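Local coordinates for protein L-lysine 6-monooxygenase (Pseudomonas syringae pv. tomato, PDB 5CQF) that probably acts as an FAD- and NADPH-dependent amine-hydroxylating monooxygenase of siderophore biosynthesis, as its family of lysine and ornithine hydroxylases does, at residues A[30-35]-A[421-426]; A[35-40]-A[84-89]; A[90-95]-A[111-116]; A[380-385]-A[402-407]. All blocks are in the same frame, centred on the assembly; numbering follows the deposited sequence.

Interaction 1: residues A[30-35]-A[421-426]; sequences CAFEDA and RIASAL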
loop_
_atom_site.group_PDB
_atom_site.type_symbol
_atom_site.label_atom_id
_atom_site.label_comp_id
_atom_site.label_asym_id
_atom_site.label_seq_id
_atom_site.Cartn_x
_atom_site.Cartn_y
_atom_site.Cartn_z
ATOM N N CYS A 30 21.001 -23.466 15.667
ATOM C CA CYS A 30 19.784 -23.187 16.421
ATOM C C CYS A 30 18.961 -24.447 16.640
ATOM O O CYS A 30 18.365 -24.604 17.671
ATOM C CB CYS A 30 18.921 -22.131 15.747
ATOM S SG CYS A 30 19.613 -20.475 15.791
ATOM N N ALA A 31 18.902 -25.344 15.675
ATOM C CA ALA A 31 18.172 -26.605 15.882
ATOM C C ALA A 31 18.792 -27.412 17.008
ATOM O O ALA A 31 18.075 -27.978 17.829
ATOM C CB ALA A 31 18.135 -27.448 14.621
ATOM N N PHE A 32 20.116 -27.471 17.039
ATOM C CA PHE A 32 20.785 -28.231 18.097
ATOM C C PHE A 32 20.579 -27.579 19.442
ATOM O O PHE A 32 20.210 -28.257 20.408
ATOM C CB PHE A 32 22.266 -28.429 17.793
ATOM C CG PHE A 32 22.509 -29.461 16.740
ATOM C CD1 PHE A 32 22.326 -30.795 17.026
ATOM C CD2 PHE A 32 22.854 -29.098 15.457
ATOM C CE1 PHE A 32 22.511 -31.753 16.066
ATOM C CE2 PHE A 32 23.045 -30.051 14.479
ATOM C CZ PHE A 32 22.882 -31.389 14.787
ATOM N N GLU A 33 20.765 -26.268 19.508
ATOM C CA GLU A 33 20.525 -25.576 20.772
ATOM C C GLU A 33 19.079 -25.683 21.243
ATOM O O GLU A 33 18.861 -25.936 22.407
ATOM C CB GLU A 33 20.981 -24.122 20.714
ATOM C CG GLU A 33 22.491 -23.968 20.535
ATOM C CD GLU A 33 23.306 -24.430 21.752
ATOM O OE1 GLU A 33 22.833 -24.234 22.902
ATOM O OE2 GLU A 33 24.417 -24.985 21.557
ATOM N N ASP A 34 18.089 -25.499 20.368
ATOM C CA ASP A 34 16.690 -25.736 20.769
ATOM C C ASP A 34 16.562 -27.090 21.464
ATOM O O ASP A 34 15.928 -27.207 22.501
ATOM C CB ASP A 34 15.739 -25.731 19.567
ATOM C CG ASP A 34 15.398 -24.313 19.069
ATOM O OD1 ASP A 34 15.869 -23.307 19.668
ATOM O OD2 ASP A 34 14.654 -24.218 18.054
ATOM N N ALA A 35 17.174 -28.104 20.871
ATOM C CA ALA A 35 17.093 -29.466 21.373
ATOM C C ALA A 35 17.803 -29.650 22.737
ATOM O O ALA A 35 17.228 -30.206 23.674
ATOM C CB ALA A 35 17.648 -30.420 20.331
ATOM N N ARG A 421 15.660 -30.866 8.716
ATOM C CA ARG A 421 15.885 -32.089 7.978
ATOM C C ARG A 421 17.301 -32.635 8.175
ATOM O O ARG A 421 17.485 -33.849 8.280
ATOM C CB ARG A 421 15.682 -31.853 6.480
ATOM C CG ARG A 421 14.244 -31.645 6.051
ATOM C CD ARG A 421 14.053 -32.114 4.605
ATOM N NE ARG A 421 12.791 -31.632 4.027
ATOM C CZ ARG A 421 12.012 -32.330 3.205
ATOM N NH1 ARG A 421 12.348 -33.559 2.838
ATOM N NH2 ARG A 421 10.878 -31.799 2.761
ATOM N N ILE A 422 18.288 -31.741 8.223
ATOM C CA ILE A 422 19.662 -32.157 8.367
ATOM C C ILE A 422 19.951 -32.592 9.796
ATOM O O ILE A 422 20.561 -33.634 10.009
ATOM C CB ILE A 422 20.647 -31.088 7.856
ATOM C CG1 ILE A 422 20.585 -31.045 6.333
ATOM C CG2 ILE A 422 22.088 -31.390 8.274
ATOM C CD1 ILE A 422 21.191 -29.798 5.716
ATOM N N ALA A 423 19.488 -31.831 10.775
ATOM C CA ALA A 423 19.797 -32.149 12.163
ATOM C C ALA A 423 19.169 -33.477 12.582
ATOM O O ALA A 423 19.762 -34.224 13.336
ATOM C CB ALA A 423 19.350 -31.032 13.082
ATOM N N SER A 424 17.976 -33.779 12.100
ATOM C CA SER A 424 17.392 -35.084 12.324
ATOM C C SER A 424 18.193 -36.183 11.620
ATOM O O SER A 424 18.510 -37.230 12.225
ATOM C CB SER A 424 15.950 -35.105 11.840
ATOM O OG SER A 424 15.888 -34.730 10.466
ATOM N N ALA A 425 18.558 -35.961 10.359
ATOM C CA ALA A 425 19.359 -36.972 9.658
ATOM C C ALA A 425 20.668 -37.188 10.399
ATOM O O ALA A 425 21.097 -38.314 10.538
ATOM C CB ALA A 425 19.617 -36.602 8.207
ATOM N N LEU A 426 21.276 -36.116 10.910
ATOM C CA LEU A 426 22.511 -36.255 11.683
ATOM C C LEU A 426 22.318 -37.110 12.919
ATOM O O LEU A 426 23.165 -37.926 13.209
ATOM C CB LEU A 426 23.097 -34.907 12.085
ATOM C CG LEU A 426 23.915 -34.247 10.986
ATOM C CD1 LEU A 426 23.997 -32.736 11.135
ATOM C CD2 LEU A 426 25.306 -34.840 10.953
#

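Interaction 2: residues A[35-40]-A[84-89]; sequences AREASQ and RSRFSF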
loop_
_atom_site.group_PDB
_atom_site.type_symbol
_atom_site.label_atom_id
_atom_site.label_comp_id
_atom_site.label_asym_id
_atom_site.label_seq_id
_atom_site.Cartn_x
_atom_site.Cartn_y
_atom_site.Cartn_z
ATOM N N ALA A 35 17.174 -28.104 20.871
ATOM C CA ALA A 35 17.093 -29.466 21.373
ATOM C C ALA A 35 17.803 -29.650 22.737
ATOM O O ALA A 35 17.228 -30.206 23.674
ATOM C CB ALA A 35 17.648 -30.420 20.331
ATOM N N ARG A 36 19.032 -29.143 22.829
ATOM C CA ARG A 36 19.806 -29.105 24.074
ATOM C C ARG A 36 19.009 -28.473 25.219
ATOM O O ARG A 36 18.933 -29.031 26.325
ATOM C CB ARG A 36 21.109 -28.314 23.856
ATOM C CG ARG A 36 22.190 -28.511 24.917
ATOM C CD ARG A 36 23.035 -27.256 25.114
ATOM N NE ARG A 36 22.219 -26.128 25.592
ATOM C CZ ARG A 36 21.939 -25.844 26.873
ATOM N NH1 ARG A 36 22.408 -26.585 27.875
ATOM N NH2 ARG A 36 21.179 -24.800 27.163
ATOM N N GLU A 37 18.411 -27.315 24.954
ATOM C CA GLU A 37 17.700 -26.565 25.992
ATOM C C GLU A 37 16.399 -27.252 26.401
ATOM O O GLU A 37 15.914 -27.069 27.511
ATOM C CB GLU A 37 17.399 -25.135 25.538
ATOM C CG GLU A 37 17.029 -24.199 26.687
ATOM C CD GLU A 37 15.686 -23.513 26.515
ATOM O OE1 GLU A 37 15.524 -22.416 27.079
ATOM O OE2 GLU A 37 14.795 -24.063 25.841
ATOM N N ALA A 38 15.843 -28.049 25.504
ATOM C CA ALA A 38 14.633 -28.791 25.796
ATOM C C ALA A 38 14.923 -30.196 26.328
ATOM O O ALA A 38 13.993 -30.964 26.562
ATOM C CB ALA A 38 13.787 -28.875 24.535
ATOM N N SER A 39 16.205 -30.526 26.504
ATOM C CA SER A 39 16.658 -31.852 26.972
ATOM C C SER A 39 16.426 -32.999 25.987
ATOM O O SER A 39 16.488 -34.153 26.385
ATOM C CB SER A 39 16.037 -32.217 28.321
ATOM O OG SER A 39 16.176 -31.151 29.231
ATOM N N GLN A 40 16.203 -32.693 24.708
ATOM C CA GLN A 40 15.968 -33.723 23.695
ATOM C C GLN A 40 17.295 -34.335 23.235
ATOM O O GLN A 40 18.339 -33.697 23.349
ATOM C CB GLN A 40 15.185 -33.138 22.521
ATOM C CG GLN A 40 13.786 -32.662 22.906
ATOM C CD GLN A 40 13.244 -31.554 21.999
ATOM O OE1 GLN A 40 13.975 -30.950 21.217
ATOM N NE2 GLN A 40 11.951 -31.276 22.121
ATOM N N ARG A 84 8.673 -21.801 18.996
ATOM C CA ARG A 84 8.952 -21.636 20.402
ATOM C C ARG A 84 10.434 -21.443 20.674
ATOM O O ARG A 84 10.835 -21.212 21.803
ATOM C CB ARG A 84 8.457 -22.859 21.164
ATOM C CG ARG A 84 7.002 -23.145 20.893
ATOM C CD ARG A 84 6.515 -24.216 21.821
ATOM N NE ARG A 84 6.382 -23.717 23.195
ATOM C CZ ARG A 84 6.132 -24.496 24.254
ATOM N NH1 ARG A 84 5.979 -25.800 24.114
ATOM N NH2 ARG A 84 6.035 -23.965 25.462
ATOM N N SER A 85 11.244 -21.527 19.639
ATOM C CA SER A 85 12.669 -21.314 19.782
ATOM C C SER A 85 12.961 -19.987 20.456
ATOM O O SER A 85 12.262 -19.007 20.241
ATOM C CB SER A 85 13.319 -21.354 18.412
ATOM O OG SER A 85 14.698 -21.069 18.471
ATOM N N ARG A 86 14.019 -19.942 21.255
ATOM C CA ARG A 86 14.389 -18.694 21.866
ATOM C C ARG A 86 15.112 -17.741 20.911
ATOM O O ARG A 86 15.363 -16.592 21.277
ATOM C CB ARG A 86 15.158 -18.929 23.167
ATOM C CG ARG A 86 16.611 -19.324 23.064
ATOM C CD ARG A 86 17.053 -19.854 24.427
ATOM N NE ARG A 86 18.471 -20.191 24.469
ATOM C CZ ARG A 86 18.998 -21.362 24.109
ATOM N NH1 ARG A 86 18.244 -22.356 23.635
ATOM N NH2 ARG A 86 20.305 -21.533 24.195
ATOM N N PHE A 87 15.341 -18.186 19.671
ATOM C CA PHE A 87 16.003 -17.384 18.630
ATOM C C PHE A 87 15.074 -16.770 17.576
ATOM O O PHE A 87 15.531 -16.246 16.573
ATOM C CB PHE A 87 17.065 -18.238 17.981
ATOM C CG PHE A 87 17.873 -19.011 18.982
ATOM C CD1 PHE A 87 18.728 -18.340 19.859
ATOM C CD2 PHE A 87 17.751 -20.381 19.084
ATOM C CE1 PHE A 87 19.475 -19.031 20.803
ATOM C CE2 PHE A 87 18.490 -21.080 20.018
ATOM C CZ PHE A 87 19.351 -20.404 20.881
ATOM N N SER A 88 13.777 -16.786 17.845
ATOM C CA SER A 88 12.794 -16.177 16.959
ATOM C C SER A 88 12.949 -14.663 16.882
ATOM O O SER A 88 13.496 -14.050 17.770
ATOM C CB SER A 88 11.389 -16.547 17.422
ATOM O OG SER A 88 11.059 -15.866 18.618
ATOM N N PHE A 89 12.478 -14.070 15.793
ATOM C CA PHE A 89 12.538 -12.647 15.600
ATOM C C PHE A 89 11.649 -11.944 16.627
ATOM O O PHE A 89 11.957 -10.860 17.053
ATOM C CB PHE A 89 12.051 -12.312 14.195
ATOM C CG PHE A 89 12.351 -10.905 13.761
ATOM C CD1 PHE A 89 13.591 -10.575 13.282
ATOM C CD2 PHE A 89 11.409 -9.932 13.840
ATOM C CE1 PHE A 89 13.889 -9.302 12.889
ATOM C CE2 PHE A 89 11.679 -8.640 13.423
ATOM C CZ PHE A 89 12.940 -8.333 12.943
#

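Interaction 3: residues A[90-95]-A[111-116]; sequences AMYLKD and RHEWSD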
loop_
_atom_site.group_PDB
_atom_site.type_symbol
_atom_site.label_atom_id
_atom_site.label_comp_id
_atom_site.label_asym_id
_atom_site.label_seq_id
_atom_site.Cartn_x
_atom_site.Cartn_y
_atom_site.Cartn_z
ATOM N N ALA A 90 10.534 -12.553 17.000
ATOM C CA ALA A 90 9.705 -12.026 18.070
ATOM C C ALA A 90 10.483 -11.921 19.388
ATOM O O ALA A 90 10.421 -10.900 20.043
ATOM C CB ALA A 90 8.480 -12.876 18.243
HETATM N N MSE A 91 11.236 -12.948 19.758
HETATM C CA MSE A 91 12.123 -12.864 20.912
HETATM C C MSE A 91 13.201 -11.834 20.745
HETATM O O MSE A 91 13.608 -11.190 21.704
HETATM C CB MSE A 91 12.860 -14.170 21.156
HETATM C CG MSE A 91 11.962 -15.242 21.726
HETATM SE SE MSE A 91 11.568 -14.906 23.644
HETATM C CE MSE A 91 13.276 -15.437 24.484
ATOM N N TYR A 92 13.732 -11.686 19.539
ATOM C CA TYR A 92 14.667 -10.591 19.264
ATOM C C TYR A 92 14.033 -9.236 19.489
ATOM O O TYR A 92 14.629 -8.377 20.112
ATOM C CB TYR A 92 15.197 -10.682 17.825
ATOM C CG TYR A 92 15.877 -9.472 17.312
ATOM C CD1 TYR A 92 17.123 -9.115 17.749
ATOM C CD2 TYR A 92 15.273 -8.702 16.368
ATOM C CE1 TYR A 92 17.754 -8.000 17.256
ATOM C CE2 TYR A 92 15.882 -7.588 15.857
ATOM C CZ TYR A 92 17.128 -7.246 16.294
ATOM O OH TYR A 92 17.700 -6.122 15.740
ATOM N N LEU A 93 12.841 -9.017 18.972
ATOM C CA LEU A 93 12.238 -7.707 19.128
ATOM C C LEU A 93 11.952 -7.431 20.588
ATOM O O LEU A 93 12.091 -6.306 21.037
ATOM C CB LEU A 93 10.933 -7.563 18.374
ATOM C CG LEU A 93 11.047 -7.426 16.885
ATOM C CD1 LEU A 93 9.646 -7.286 16.297
ATOM C CD2 LEU A 93 11.957 -6.264 16.549
ATOM N N LYS A 94 11.486 -8.440 21.299
ATOM C CA LYS A 94 11.146 -8.263 22.699
ATOM C C LYS A 94 12.403 -7.969 23.513
ATOM O O LYS A 94 12.396 -7.098 24.357
ATOM C CB LYS A 94 10.432 -9.505 23.234
ATOM C CG LYS A 94 10.226 -9.534 24.736
ATOM C CD LYS A 94 9.100 -10.493 25.083
ATOM C CE LYS A 94 8.715 -10.414 26.554
ATOM N NZ LYS A 94 9.622 -11.253 27.365
ATOM N N ASP A 95 13.492 -8.650 23.229
ATOM C CA ASP A 95 14.721 -8.379 23.948
ATOM C C ASP A 95 15.202 -6.946 23.694
ATOM O O ASP A 95 15.769 -6.320 24.589
ATOM C CB ASP A 95 15.779 -9.395 23.547
ATOM C CG ASP A 95 17.062 -9.280 24.344
ATOM O OD1 ASP A 95 17.004 -9.340 25.578
ATOM O OD2 ASP A 95 18.141 -9.200 23.721
ATOM N N ARG A 111 17.027 -4.839 5.657
ATOM C CA ARG A 111 18.248 -5.594 5.614
ATOM C C ARG A 111 19.102 -5.365 6.859
ATOM O O ARG A 111 19.631 -6.299 7.437
ATOM C CB ARG A 111 19.041 -5.182 4.388
ATOM C CG ARG A 111 20.403 -5.847 4.300
ATOM C CD ARG A 111 20.896 -5.898 2.866
ATOM N NE ARG A 111 19.911 -6.558 2.007
ATOM C CZ ARG A 111 20.023 -6.659 0.688
ATOM N NH1 ARG A 111 21.094 -6.157 0.083
ATOM N NH2 ARG A 111 19.067 -7.252 -0.019
ATOM N N HIS A 112 19.249 -4.117 7.247
ATOM C CA HIS A 112 20.081 -3.770 8.405
ATOM C C HIS A 112 19.531 -4.439 9.685
ATOM O O HIS A 112 20.288 -5.002 10.467
ATOM C CB HIS A 112 20.188 -2.238 8.493
ATOM C CG HIS A 112 20.790 -1.717 9.756
ATOM N ND1 HIS A 112 22.083 -2.003 10.150
ATOM C CD2 HIS A 112 20.299 -0.856 10.683
ATOM C CE1 HIS A 112 22.348 -1.375 11.283
ATOM N NE2 HIS A 112 21.281 -0.672 11.627
ATOM N N GLU A 113 18.206 -4.437 9.845
ATOM C CA GLU A 113 17.587 -5.091 10.979
ATOM C C GLU A 113 17.788 -6.612 10.951
ATOM O O GLU A 113 18.166 -7.218 11.972
ATOM C CB GLU A 113 16.103 -4.704 11.145
ATOM C CG GLU A 113 15.549 -5.156 12.503
ATOM C CD GLU A 113 14.216 -4.542 12.919
ATOM O OE1 GLU A 113 13.404 -4.100 12.064
ATOM O OE2 GLU A 113 13.948 -4.509 14.142
ATOM N N TRP A 114 17.576 -7.240 9.805
ATOM C CA TRP A 114 17.836 -8.687 9.699
ATOM C C TRP A 114 19.292 -9.054 9.995
ATOM O O TRP A 114 19.547 -10.078 10.628
ATOM C CB TRP A 114 17.462 -9.219 8.317
ATOM C CG TRP A 114 16.014 -9.350 8.084
ATOM C CD1 TRP A 114 15.232 -8.591 7.255
ATOM C CD2 TRP A 114 15.155 -10.293 8.683
ATOM N NE1 TRP A 114 13.932 -9.029 7.295
ATOM C CE2 TRP A 114 13.871 -10.080 8.167
ATOM C CE3 TRP A 114 15.347 -11.313 9.608
ATOM C CZ2 TRP A 114 12.806 -10.819 8.564
ATOM C CZ3 TRP A 114 14.284 -12.034 10.006
ATOM C CH2 TRP A 114 13.042 -11.799 9.500
ATOM N N SER A 115 20.244 -8.225 9.559
ATOM C CA SER A 115 21.662 -8.402 9.948
ATOM C C SER A 115 21.862 -8.390 11.447
ATOM O O SER A 115 22.498 -9.299 12.009
ATOM C CB SER A 115 22.555 -7.289 9.372
ATOM O OG SER A 115 22.595 -7.407 7.968
ATOM N N ASP A 116 21.340 -7.348 12.090
ATOM C CA ASP A 116 21.406 -7.245 13.543
ATOM C C ASP A 116 20.807 -8.460 14.224
ATOM O O ASP A 116 21.403 -9.029 15.153
ATOM C CB ASP A 116 20.694 -5.988 14.031
ATOM C CG ASP A 116 21.010 -5.682 15.488
ATOM O OD1 ASP A 116 22.168 -5.337 15.760
ATOM O OD2 ASP A 116 20.136 -5.799 16.363
#

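Interaction 4: residues A[380-385]-A[402-407]; sequences RDYRVA and RSHGIS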
loop_
_atom_site.group_PDB
_atom_site.type_symbol
_atom_site.label_atom_id
_atom_site.label_comp_id
_atom_site.label_asym_id
_atom_site.label_seq_id
_atom_site.Cartn_x
_atom_site.Cartn_y
_atom_site.Cartn_z
ATOM N N ARG A 380 16.692 -35.521 -1.589
ATOM C CA ARG A 380 15.717 -34.503 -1.180
ATOM C C ARG A 380 16.027 -33.908 0.208
ATOM O O ARG A 380 15.636 -32.753 0.519
ATOM C CB ARG A 380 14.289 -35.104 -1.225
ATOM C CG ARG A 380 13.168 -34.189 -0.715
ATOM C CD ARG A 380 13.008 -32.956 -1.597
ATOM N NE ARG A 380 12.089 -31.979 -1.033
ATOM C CZ ARG A 380 12.402 -31.039 -0.127
ATOM N NH1 ARG A 380 13.636 -30.894 0.369
ATOM N NH2 ARG A 380 11.448 -30.215 0.288
ATOM N N ASP A 381 16.718 -34.711 1.023
ATOM C CA ASP A 381 17.217 -34.325 2.350
ATOM C C ASP A 381 18.641 -33.774 2.346
ATOM O O ASP A 381 19.320 -33.800 3.381
ATOM C CB ASP A 381 17.181 -35.543 3.283
ATOM C CG ASP A 381 15.787 -35.908 3.681
ATOM O OD1 ASP A 381 15.088 -35.041 4.251
ATOM O OD2 ASP A 381 15.387 -37.060 3.429
ATOM N N TYR A 382 19.117 -33.359 1.173
ATOM C CA TYR A 382 20.391 -32.662 1.031
ATOM C C TYR A 382 21.629 -33.549 1.306
ATOM O O TYR A 382 22.719 -33.034 1.537
ATOM C CB TYR A 382 20.360 -31.375 1.887
ATOM C CG TYR A 382 19.162 -30.488 1.516
ATOM C CD1 TYR A 382 19.160 -29.758 0.332
ATOM C CD2 TYR A 382 18.024 -30.453 2.293
ATOM C CE1 TYR A 382 18.077 -28.986 -0.041
ATOM C CE2 TYR A 382 16.930 -29.658 1.940
ATOM C CZ TYR A 382 16.963 -28.927 0.771
ATOM O OH TYR A 382 15.876 -28.140 0.378
ATOM N N ARG A 383 21.444 -34.872 1.252
ATOM C CA ARG A 383 22.522 -35.837 1.501
ATOM C C ARG A 383 23.219 -36.193 0.199
ATOM O O ARG A 383 22.571 -36.347 -0.840
ATOM C CB ARG A 383 22.003 -37.116 2.171
ATOM C CG ARG A 383 23.118 -37.879 2.871
ATOM C CD ARG A 383 22.619 -39.135 3.577
ATOM N NE ARG A 383 23.657 -40.175 3.692
ATOM C CZ ARG A 383 24.128 -40.933 2.679
ATOM N NH1 ARG A 383 23.682 -40.778 1.427
ATOM N NH2 ARG A 383 25.069 -41.857 2.916
ATOM N N VAL A 384 24.540 -36.304 0.263
ATOM C CA VAL A 384 25.319 -36.650 -0.912
ATOM C C VAL A 384 25.427 -38.164 -0.983
ATOM O O VAL A 384 25.741 -38.812 0.024
ATOM C CB VAL A 384 26.754 -36.107 -0.866
ATOM C CG1 VAL A 384 27.447 -36.367 -2.197
ATOM C CG2 VAL A 384 26.778 -34.627 -0.545
ATOM N N ALA A 385 25.172 -38.723 -2.164
ATOM C CA ALA A 385 25.166 -40.177 -2.315
ATOM C C ALA A 385 26.614 -40.607 -2.508
ATOM O O ALA A 385 27.361 -39.944 -3.222
ATOM C CB ALA A 385 24.282 -40.624 -3.473
ATOM N N ARG A 402 20.633 -27.654 -10.437
ATOM C CA ARG A 402 20.999 -28.981 -10.965
ATOM C C ARG A 402 20.492 -30.104 -10.042
ATOM O O ARG A 402 20.091 -31.154 -10.514
ATOM C CB ARG A 402 22.525 -29.088 -11.213
ATOM C CG ARG A 402 23.382 -28.973 -9.936
ATOM C CD ARG A 402 24.883 -29.130 -10.175
ATOM N NE ARG A 402 25.234 -30.487 -10.566
ATOM C CZ ARG A 402 25.298 -31.516 -9.726
ATOM N NH1 ARG A 402 25.055 -31.358 -8.427
ATOM N NH2 ARG A 402 25.623 -32.714 -10.177
ATOM N N SER A 403 20.512 -29.885 -8.729
ATOM C CA SER A 403 20.064 -30.904 -7.776
ATOM C C SER A 403 18.620 -30.699 -7.333
ATOM O O SER A 403 17.940 -31.659 -7.002
ATOM C CB SER A 403 20.976 -30.912 -6.551
ATOM O OG SER A 403 22.279 -31.345 -6.881
ATOM N N HIS A 404 18.153 -29.449 -7.261
ATOM C CA HIS A 404 16.860 -29.184 -6.630
ATOM C C HIS A 404 15.888 -28.360 -7.457
ATOM O O HIS A 404 14.788 -28.100 -7.007
ATOM C CB HIS A 404 17.070 -28.526 -5.270
ATOM C CG HIS A 404 18.022 -29.270 -4.394
ATOM N ND1 HIS A 404 17.682 -30.441 -3.764
ATOM C CD2 HIS A 404 19.308 -29.023 -4.053
ATOM C CE1 HIS A 404 18.716 -30.897 -3.075
ATOM N NE2 HIS A 404 19.714 -30.044 -3.217
ATOM N N GLY A 405 16.275 -27.957 -8.665
ATOM C CA GLY A 405 15.382 -27.186 -9.518
ATOM C C GLY A 405 15.251 -25.704 -9.189
ATOM O O GLY A 405 14.564 -24.970 -9.907
ATOM N N ILE A 406 15.931 -25.258 -8.135
ATOM C CA ILE A 406 15.899 -23.856 -7.718
ATOM C C ILE A 406 17.295 -23.306 -7.421
ATOM O O ILE A 406 18.151 -23.970 -6.834
ATOM C CB ILE A 406 15.054 -23.657 -6.454
ATOM C CG1 ILE A 406 13.619 -24.120 -6.681
ATOM C CG2 ILE A 406 15.031 -22.190 -6.062
ATOM C CD1 ILE A 406 12.838 -24.265 -5.377
ATOM N N SER A 407 17.477 -22.058 -7.815
ATOM C CA SER A 407 18.705 -21.302 -7.595
ATOM C C SER A 407 18.939 -21.141 -6.087
ATOM O O SER A 407 17.987 -21.154 -5.310
ATOM C CB SER A 407 18.573 -19.956 -8.331
ATOM O OG SER A 407 19.503 -19.015 -7.870
#

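Interaction 1: residues A[30-35]-A[421-426]
Phe32 lays its ring against Ala423 and Leu426 of segment 421-426, and Ala31 adds a small methyl contact beside it. From CB the Phe32 side chain sets off along the flank of its helix. Its CG lies anti to the carbonyl carbon and beside the backbone N (chi1 -75°), which carries the far end of the ring toward the partner helix. CE2 comes to 4.1 Å from Ala423 CB. CZ, at the tip, reaches 3.9 Å from Ala423 CB and 4.0 Å from Leu426 CD1. The two partners use different parts of the ring: the alanine methyl sits over one face, whereas the leucine methyl lies at the edge, near the ring plane, its side chain crossing that of Phe32 at about a right angle. Ala31 CB meets Ala423 CB methyl to methyl at 4.1 Å. Their CA atoms, Ala31 CA and Ala423 CA, are the nearest such pair across the segments, 6.9 Å apart. No hydrogen bond links the segments; the contact is buried and wholly apolar. The segment axes pass 10.1 Å apart at 62°. Beyond the pair, Leu426 also packs on Val165 and Trp395 of the parallel sheet. Helix 23-37 follows strand 16-19 and a glycine-rich turn that fits a GxGxxG pattern, so this helix packing is consistent with the Rossmann-type dinucleotide-binding domain of an FAD enzyme.

Interaction 2: residues A[35-40]-A[84-89]
Glu37 OE2 is gripped from outside the two segments, by a salt bridge to Arg84 NH2 of the second subunit, while the aliphatic part of Glu37 rests on Arg86 of its own chain. Glu37 CB lies 3.5 Å from Arg86 NH1, and Glu37 CG is 3.8 Å from that nitrogen. The carboxylate and the Arg86 guanidinium are nearly parallel, 16° between planes, yet Glu37 OE1 stays 4.4 Å from Arg86 NH1 and well out of the guanidinium plane. The attraction is therefore one of charge alone, with no N-H directed at the oxygen. Arg86 starts with CG between its backbone N and carbonyl carbon (chi1 78°) and runs extended from CG to NE; the guanidinium at its end is turned so that Phe87 CZ lies 3.4 Å from its plane, over its centre. Arg36 NH2 approaches Arg86 NH2 to 4.5 Å. Glu33 OE1 makes a weak, long ion pair with each arginine, through Arg36 NE and Arg86 NH2. Within the loop, Phe87 N donates to Ser85 OG (3.2 Å, 166° at the hydrogen), and the same hydroxyl is hydrogen-bonded to Asp34. The contact lies at a subunit interface, between a helix C-terminus closed by a Schellman motif, with Ser39 at positive phi, and a loop whose Ser85 forms an ST turn within a type I beta turn that leads to Ser88, the N-cap of helix 89-96.

Interaction 3: residues A[90-95]-A[111-116]
A nearly perpendicular pair of helices, 89-96 and 111-125, meets here beside subunit interfaces of the tetramer, with Tyr92 bridging to Asp116. The segment axes cross at 92° and come no closer than 11.8 Å, so long side chains have to span the distance. Tyr92 places CG anti to its backbone N (chi1 165°), which carries the phenol toward the other helix. Its OH donates a short hydrogen bond of 2.5 Å to Asp116 OD2, which accepts through the anti lone pair, the one facing away from OD1. The carboxylate oxygen lies in the plane of the phenol ring, at its edge, although the two planes are turned 57° apart. Arg98 NH2 also hydrogen-bonds Tyr92 OH, so two partners grip the buried hydroxyl. Glu113, extended beyond CG, passes the phenol at a slant, its CG 4.0 Å from Tyr92 OH. Its carboxylate is engaged elsewhere: OE2 forms a salt bridge with Arg98 NH2 and a hydrogen bond with Tyr298 OH of the third subunit. The Leu93 CD2 methyl lies 3.6 Å from Glu113 OE2.

Interaction 4: residues A[380-385]-A[402-407]
Similar first torsions bring Tyr382 and His404 together: each sets CG anti to its own carbonyl carbon and beside its backbone N (chi1 -55° and -52°), and the rings meet between the two segments. The contact joins the loop that precedes strand 393-396 and pairs with it, an outermost strand of the parallel sheet that carries the putative Rossmann-type GxGxxG turn, to the short helix 401-404 that follows this strand. Backbone hydrogen bonding of Tyr382 with Val396 and of Val384 with Ile394 ties the loop to the strand. The rings pair obliquely, neither stacked nor edge-to-face, with planes at 48° and centroids 4.9 Å apart. Tyr382 presents its CD1-CE1 side, with CE1 lying 3.6 Å above the imidazole plane, toward the rim. On the opposite imidazole face, Ser403 CB of the adjoining residue sits 3.5 Å from the plane. His404 ND1 is hydrogen-bonded to His263 NE2 of helix 255-264, a bond that would restrain the ring's rotation. Around the tyrosine, Arg380 contributes twice: its guanidinium meets CE2 in plane, at the guanidinium edge, and its carbonyl oxygen stands 3.6 Å over one face of the phenol ring. The closest atoms of the aromatic pair include Tyr382 CD1 and His404 NE2, 3.6 Å apart.

In the fold
Interactions 1, 3 and 4 are buried, whereas interaction 2 lies at the surface, where charged side chains meet without a salt bridge between its segments and Glu37 pairs with the second subunit. Their chemistry differs accordingly: methyls and a phenyl ring in interaction 1, an oblique aromatic pair in interaction 4, and a short phenol-carboxylate bond in interaction 3, whose helices also face neighbouring subunits. Interactions 1 and 2 share Ala35 and helix 23-37 and are in direct contact. Phe89 of interaction 2 packs on Trp114 of interaction 3. A weak ion pair, Arg421 to Asp381, connects interactions 1 and 4; interactions 3 and 4 stand about 30 Å apart, centre to centre.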